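UPF0141 protein yjdB (Campylobacter jejuni subsp. jejuni HB93-13, PDB 4TN0) probably transfers phosphoethanolamine groups in the periplasm as a zinc-dependent enzyme of the alkaline phosphatase-like superfamily, and is required for polymyxin resistance and motility. Local coordinates at residues M1-A6 with E85-A90; L19-V24 with I149-Q154. All coordinates share one frame; numbering follows the deposited sequence.

Contact 1. Residues M1-A6 with E85-A90; sequences MFKTIA and EFQENA
Lys3 and Gln87 form a single backbone bridge between two irregular segments, 1-6 and 85-90, whose touching parts run in roughly the same direction, 33° apart. Lys3 uses both of its backbone polar groups: its N donates to Phe86 O at 3.1 Å, and its O accepts from Glu88 N, also at 3.1 Å. Gln87 is thus straddled in the manner of a parallel bridge, and its CA adds a C-H...O contact to the same Lys3 O.

Upstream of the bridge two phenylalanines make a T-shaped pair. CG of Phe2 is anti to the backbone N (chi1 -176°), which carries its ring across to Phe86, where Phe2 CD2 stands over the centre of that ring; the centroids are 4.9 Å apart and the planes 73° apart. The far end of the Phe2 ring rests against the Gln87-Glu88 peptide, and Phe2 CE1 lies 3.8 Å from Glu88 CG.

Downstream, the extended side chain of Glu88 runs alongside Thr4 and sets OE1 2.7 Å from Ile5 N, on the anti side of the carboxylate and somewhat out of its plane. Ile5 O is close to OE1 as well, and Lys96 NZ bonds to both oxygens, in a salt bridge with OE1, which would offset the repulsion between these two acceptors. Ile5 slides past Glu88 in the opposite direction through CG1 and CD1, while its CG2 lies across the amide end of Gln87.

The arrangement is an isolated parallel beta bridge, tying the N-terminal tail to the loop just before helix 90-96, whose N-cap is Asn89.

Contact 2. Residues L19-V24 with I149-Q154; sequences LLVLVV and IVLHLQ
Val23 CG1, turned anti to the backbone N (chi1 -179°), reaches forward to Leu153, whose own CG lies beside its backbone N; the two meet at 3.6 Å, CG1 to CG. Val24 has the same torsion, which brings its CG1 to CD2 of the His152 ring at 3.5 Å. That ring also turns its edge to the chain, with Val24 O near its plane and 3.4 Å from CD2.

Leading up to these groups, the backbones form a regular parallel ladder, pairing Val21 with Ile149 through Val24 with His152. Five N-H...O bonds zigzag from Leu20 O to Leu153 N; the last, Leu153 N to Val24 O at 2.8 Å, draws its donor from the residue just after strand 146-152. Val21, Val23, Ile149 and Leu151 line one face of the sheet. Leu22, Val24, Val150 and His152 line the other, where Leu22 CD2 and Val150 CG2 lie 4.1 Å apart.

His152 ND1 is held by Asp105, and the side chain lies about 7 Å from the bound zinc. In the central sheet of this alkaline phosphatase-like fold, strand 218-224 flanks 18-24 and strand 100-105 flanks 146-152, while Leu69 and Phe73 of helix 68-73 cover the face carrying Leu22 and Val24.

How the contacts relate
Contact 2 is a full parallel ladder, contact 1 a single rung. Contact 2 is fully buried and joins neighbouring strands in the middle of the sheet, with mostly aliphatic packing, and the His152 ring on one face; contact 1 is a surface contact between loops, where one backbone bridge is supplemented by an aromatic pair and a carboxylate bonded to a backbone N-H. They share no element and do not touch, their centres lying 22 Å apart, although their segments alternate along the chain. Helix 68-73 comes near both: its Phe73 packs on Leu22 and bonds through the backbone to Ala90. Of the two, contact 2 is the one with a residue close to the zinc.

Contact 1. Residues M1-A6 with E85-A90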
loop_
_atom_site.group_PDB
_atom_site.type_symbol
_atom_site.label_atom_id
_atom_site.label_comp_id
_atom_site.label_asym_id
_atom_site.label_seq_id
_atom_site.Cartn_x
_atom_site.Cartn_y
_atom_site.Cartn_z
ATOM N N MET A 1 15.815 20.720 13.463
ATOM C CA MET A 1 16.311 19.515 14.123
ATOM C C MET A 1 15.832 18.265 13.386
ATOM O O MET A 1 14.651 18.153 13.089
ATOM C CB MET A 1 15.796 19.453 15.567
ATOM C CG MET A 1 16.050 20.694 16.431
ATOM S SD MET A 1 14.539 21.279 17.280
ATOM C CE MET A 1 13.965 22.610 16.208
ATOM N N PHE A 2 16.716 17.315 13.094
ATOM C CA PHE A 2 16.255 16.032 12.562
ATOM C C PHE A 2 16.377 14.960 13.642
ATOM O O PHE A 2 17.456 14.420 13.863
ATOM C CB PHE A 2 17.033 15.611 11.318
ATOM C CG PHE A 2 16.518 14.340 10.692
ATOM C CD1 PHE A 2 17.204 13.145 10.850
ATOM C CD2 PHE A 2 15.326 14.331 9.982
ATOM C CE1 PHE A 2 16.722 11.968 10.288
ATOM C CE2 PHE A 2 14.841 13.163 9.415
ATOM C CZ PHE A 2 15.537 11.983 9.566
ATOM N N LYS A 3 15.254 14.602 14.253
ATOM C CA LYS A 3 15.227 13.663 15.362
ATOM C C LYS A 3 15.398 12.228 14.876
ATOM O O LYS A 3 14.827 11.840 13.865
ATOM C CB LYS A 3 13.909 13.816 16.123
ATOM C CG LYS A 3 13.698 12.900 17.308
ATOM C CD LYS A 3 12.402 13.301 18.030
ATOM C CE LYS A 3 12.378 12.794 19.461
ATOM N NZ LYS A 3 11.255 13.377 20.232
ATOM N N THR A 4 16.203 11.445 15.594
ATOM C CA THR A 4 16.355 10.026 15.300
ATOM C C THR A 4 15.405 9.268 16.208
ATOM O O THR A 4 15.044 9.762 17.281
ATOM C CB THR A 4 17.809 9.517 15.525
ATOM O OG1 THR A 4 18.204 9.737 16.888
ATOM C CG2 THR A 4 18.783 10.219 14.598
ATOM N N ILE A 5 14.972 8.087 15.788
ATOM C CA ILE A 5 14.068 7.316 16.629
ATOM C C ILE A 5 14.546 5.891 16.739
ATOM O O ILE A 5 15.393 5.462 15.954
ATOM C CB ILE A 5 12.615 7.311 16.102
ATOM C CG1 ILE A 5 12.528 6.565 14.768
ATOM C CG2 ILE A 5 12.059 8.726 15.988
ATOM C CD1 ILE A 5 11.105 6.128 14.442
ATOM N N ALA A 6 13.961 5.155 17.683
ATOM C CA ALA A 6 14.343 3.772 17.929
ATOM C C ALA A 6 15.869 3.641 17.995
ATOM O O ALA A 6 16.475 2.851 17.268
ATOM C CB ALA A 6 13.774 2.868 16.840
ATOM N N GLU A 85 6.316 17.106 12.367
ATOM C CA GLU A 85 7.344 16.214 12.870
ATOM C C GLU A 85 8.353 16.010 11.763
ATOM O O GLU A 85 8.006 16.054 10.585
ATOM C CB GLU A 85 6.759 14.889 13.367
ATOM C CG GLU A 85 6.560 13.811 12.328
ATOM C CD GLU A 85 5.917 12.568 12.936
ATOM O OE1 GLU A 85 5.094 12.711 13.887
ATOM O OE2 GLU A 85 6.248 11.453 12.461
ATOM N N PHE A 86 9.614 15.880 12.158
ATOM C CA PHE A 86 10.714 15.766 11.222
ATOM C C PHE A 86 11.761 14.802 11.824
ATOM O O PHE A 86 12.668 15.214 12.565
ATOM C CB PHE A 86 11.308 17.145 10.936
ATOM C CG PHE A 86 12.390 17.139 9.889
ATOM C CD1 PHE A 86 12.214 16.436 8.698
ATOM C CD2 PHE A 86 13.563 17.855 10.073
ATOM C CE1 PHE A 86 13.201 16.433 7.714
ATOM C CE2 PHE A 86 14.558 17.859 9.092
ATOM C CZ PHE A 86 14.378 17.144 7.914
ATOM N N GLN A 87 11.603 13.518 11.521
ATOM C CA GLN A 87 12.326 12.465 12.215
ATOM C C GLN A 87 12.405 11.196 11.371
ATOM O O GLN A 87 11.759 11.101 10.337
ATOM C CB GLN A 87 11.643 12.157 13.544
ATOM C CG GLN A 87 10.333 11.421 13.355
ATOM C CD GLN A 87 9.436 11.502 14.562
ATOM O OE1 GLN A 87 9.368 12.533 15.239
ATOM N NE2 GLN A 87 8.733 10.414 14.839
ATOM N N GLU A 88 13.172 10.212 11.833
ATOM C CA GLU A 88 13.319 8.941 11.123
ATOM C C GLU A 88 11.983 8.205 11.037
ATOM O O GLU A 88 11.129 8.366 11.903
ATOM C CB GLU A 88 14.364 8.043 11.823
ATOM C CG GLU A 88 15.803 8.567 11.789
ATOM C CD GLU A 88 16.797 7.670 12.534
ATOM O OE1 GLU A 88 16.478 7.217 13.660
ATOM O OE2 GLU A 88 17.904 7.430 11.999
ATOM N N ASN A 89 11.815 7.376 10.013
ATOM C CA ASN A 89 10.589 6.600 9.865
ATOM C C ASN A 89 10.950 5.122 9.881
ATOM O O ASN A 89 12.108 4.780 10.050
ATOM C CB ASN A 89 9.833 6.978 8.561
ATOM C CG ASN A 89 10.680 6.751 7.283
ATOM O OD1 ASN A 89 10.977 5.611 6.913
ATOM N ND2 ASN A 89 11.062 7.839 6.612
ATOM N N ALA A 90 9.968 4.248 9.703
ATOM C CA ALA A 90 10.223 2.808 9.672
ATOM C C ALA A 90 11.330 2.401 8.678
ATOM O O ALA A 90 12.108 1.498 8.954
ATOM C CB ALA A 90 8.947 2.068 9.347
#

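Contact 2. Residues L19-V24 with I149-Q154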
loop_
_atom_site.group_PDB
_atom_site.type_symbol
_atom_site.label_atom_id
_atom_site.label_comp_id
_atom_site.label_asym_id
_atom_site.label_seq_id
_atom_site.Cartn_x
_atom_site.Cartn_y
_atom_site.Cartn_z
ATOM N N LEU A 19 12.381 -11.625 1.899
ATOM C CA LEU A 19 12.030 -10.576 0.933
ATOM C C LEU A 19 10.618 -10.040 1.128
ATOM O O LEU A 19 9.648 -10.752 0.868
ATOM C CB LEU A 19 12.172 -11.098 -0.500
ATOM C CG LEU A 19 11.676 -10.165 -1.610
ATOM C CD1 LEU A 19 12.351 -8.805 -1.532
ATOM C CD2 LEU A 19 11.872 -10.794 -2.990
ATOM N N LEU A 20 10.502 -8.774 1.525
ATOM C CA LEU A 20 9.184 -8.145 1.629
ATOM C C LEU A 20 9.018 -7.095 0.519
ATOM O O LEU A 20 9.863 -6.213 0.343
ATOM C CB LEU A 20 8.961 -7.514 3.017
ATOM C CG LEU A 20 7.606 -6.823 3.225
ATOM C CD1 LEU A 20 6.489 -7.824 3.011
ATOM C CD2 LEU A 20 7.466 -6.166 4.600
ATOM N N VAL A 21 7.947 -7.239 -0.253
ATOM C CA VAL A 21 7.569 -6.228 -1.239
ATOM C C VAL A 21 6.377 -5.461 -0.678
ATOM O O VAL A 21 5.298 -6.029 -0.467
ATOM C CB VAL A 21 7.216 -6.840 -2.632
ATOM C CG1 VAL A 21 6.620 -5.783 -3.545
ATOM C CG2 VAL A 21 8.446 -7.481 -3.304
ATOM N N LEU A 22 6.609 -4.185 -0.375
ATOM C CA LEU A 22 5.573 -3.303 0.170
ATOM C C LEU A 22 5.022 -2.438 -0.950
ATOM O O LEU A 22 5.741 -1.620 -1.524
ATOM C CB LEU A 22 6.139 -2.414 1.272
ATOM C CG LEU A 22 5.207 -1.410 1.936
ATOM C CD1 LEU A 22 4.101 -2.124 2.699
ATOM C CD2 LEU A 22 6.003 -0.517 2.862
ATOM N N VAL A 23 3.759 -2.599 -1.283
ATOM C CA VAL A 23 3.230 -1.754 -2.336
ATOM C C VAL A 23 2.327 -0.666 -1.757
ATOM O O VAL A 23 1.262 -0.958 -1.209
ATOM C CB VAL A 23 2.466 -2.565 -3.395
ATOM C CG1 VAL A 23 1.955 -1.632 -4.481
ATOM C CG2 VAL A 23 3.395 -3.586 -4.017
ATOM N N VAL A 24 2.789 0.584 -1.863
ATOM C CA VAL A 24 2.002 1.753 -1.461
ATOM C C VAL A 24 1.132 2.245 -2.621
ATOM O O VAL A 24 1.615 2.803 -3.616
ATOM C CB VAL A 24 2.898 2.910 -0.973
ATOM C CG1 VAL A 24 2.060 4.154 -0.643
ATOM C CG2 VAL A 24 3.754 2.466 0.208
ATOM N N ILE A 149 11.568 -4.046 -0.539
ATOM C CA ILE A 149 11.380 -3.272 -1.749
ATOM C C ILE A 149 10.038 -2.556 -1.712
ATOM O O ILE A 149 8.976 -3.187 -1.586
ATOM C CB ILE A 149 11.457 -4.174 -2.997
ATOM C CG1 ILE A 149 12.764 -4.996 -2.953
ATOM C CG2 ILE A 149 11.338 -3.325 -4.271
ATOM C CD1 ILE A 149 12.996 -5.907 -4.145
ATOM N N VAL A 150 10.082 -1.230 -1.786
ATOM C CA VAL A 150 8.846 -0.453 -1.823
ATOM C C VAL A 150 8.500 -0.057 -3.259
ATOM O O VAL A 150 9.338 0.474 -4.002
ATOM C CB VAL A 150 8.926 0.812 -0.956
ATOM C CG1 VAL A 150 7.603 1.570 -1.034
ATOM C CG2 VAL A 150 9.252 0.460 0.502
ATOM N N LEU A 151 7.278 -0.381 -3.666
ATOM C CA LEU A 151 6.765 0.121 -4.922
ATOM C C LEU A 151 5.622 1.096 -4.612
ATOM O O LEU A 151 4.605 0.700 -4.021
ATOM C CB LEU A 151 6.288 -1.021 -5.818
ATOM C CG LEU A 151 7.316 -2.136 -6.057
ATOM C CD1 LEU A 151 6.727 -3.260 -6.912
ATOM C CD2 LEU A 151 8.607 -1.596 -6.645
ATOM N N HIS A 152 5.801 2.356 -5.018
ATOM C CA HIS A 152 4.815 3.420 -4.802
ATOM C C HIS A 152 4.066 3.679 -6.119
ATOM O O HIS A 152 4.638 4.208 -7.083
ATOM C CB HIS A 152 5.498 4.705 -4.306
ATOM C CG HIS A 152 4.548 5.785 -3.864
ATOM N ND1 HIS A 152 4.940 7.098 -3.698
ATOM C CD2 HIS A 152 3.232 5.748 -3.542
ATOM C CE1 HIS A 152 3.907 7.825 -3.320
ATOM N NE2 HIS A 152 2.860 7.030 -3.213
ATOM N N LEU A 153 2.794 3.289 -6.144
ATOM C CA LEU A 153 1.953 3.379 -7.332
ATOM C C LEU A 153 1.372 4.763 -7.609
ATOM O O LEU A 153 1.151 5.557 -6.696
ATOM C CB LEU A 153 0.792 2.397 -7.214
ATOM C CG LEU A 153 1.131 0.946 -6.887
ATOM C CD1 LEU A 153 -0.153 0.117 -6.887
ATOM C CD2 LEU A 153 2.150 0.402 -7.877
ATOM N N GLN A 154 1.122 5.042 -8.882
ATOM C CA GLN A 154 0.221 6.116 -9.275
ATOM C C GLN A 154 -1.220 5.603 -9.066
ATOM O O GLN A 154 -2.146 6.382 -8.772
ATOM C CB GLN A 154 0.470 6.531 -10.731
ATOM C CG GLN A 154 -0.277 7.775 -11.227
ATOM C CD GLN A 154 0.238 9.109 -10.668
ATOM O OE1 GLN A 154 0.812 9.185 -9.584
ATOM N NE2 GLN A 154 0.004 10.174 -11.420
#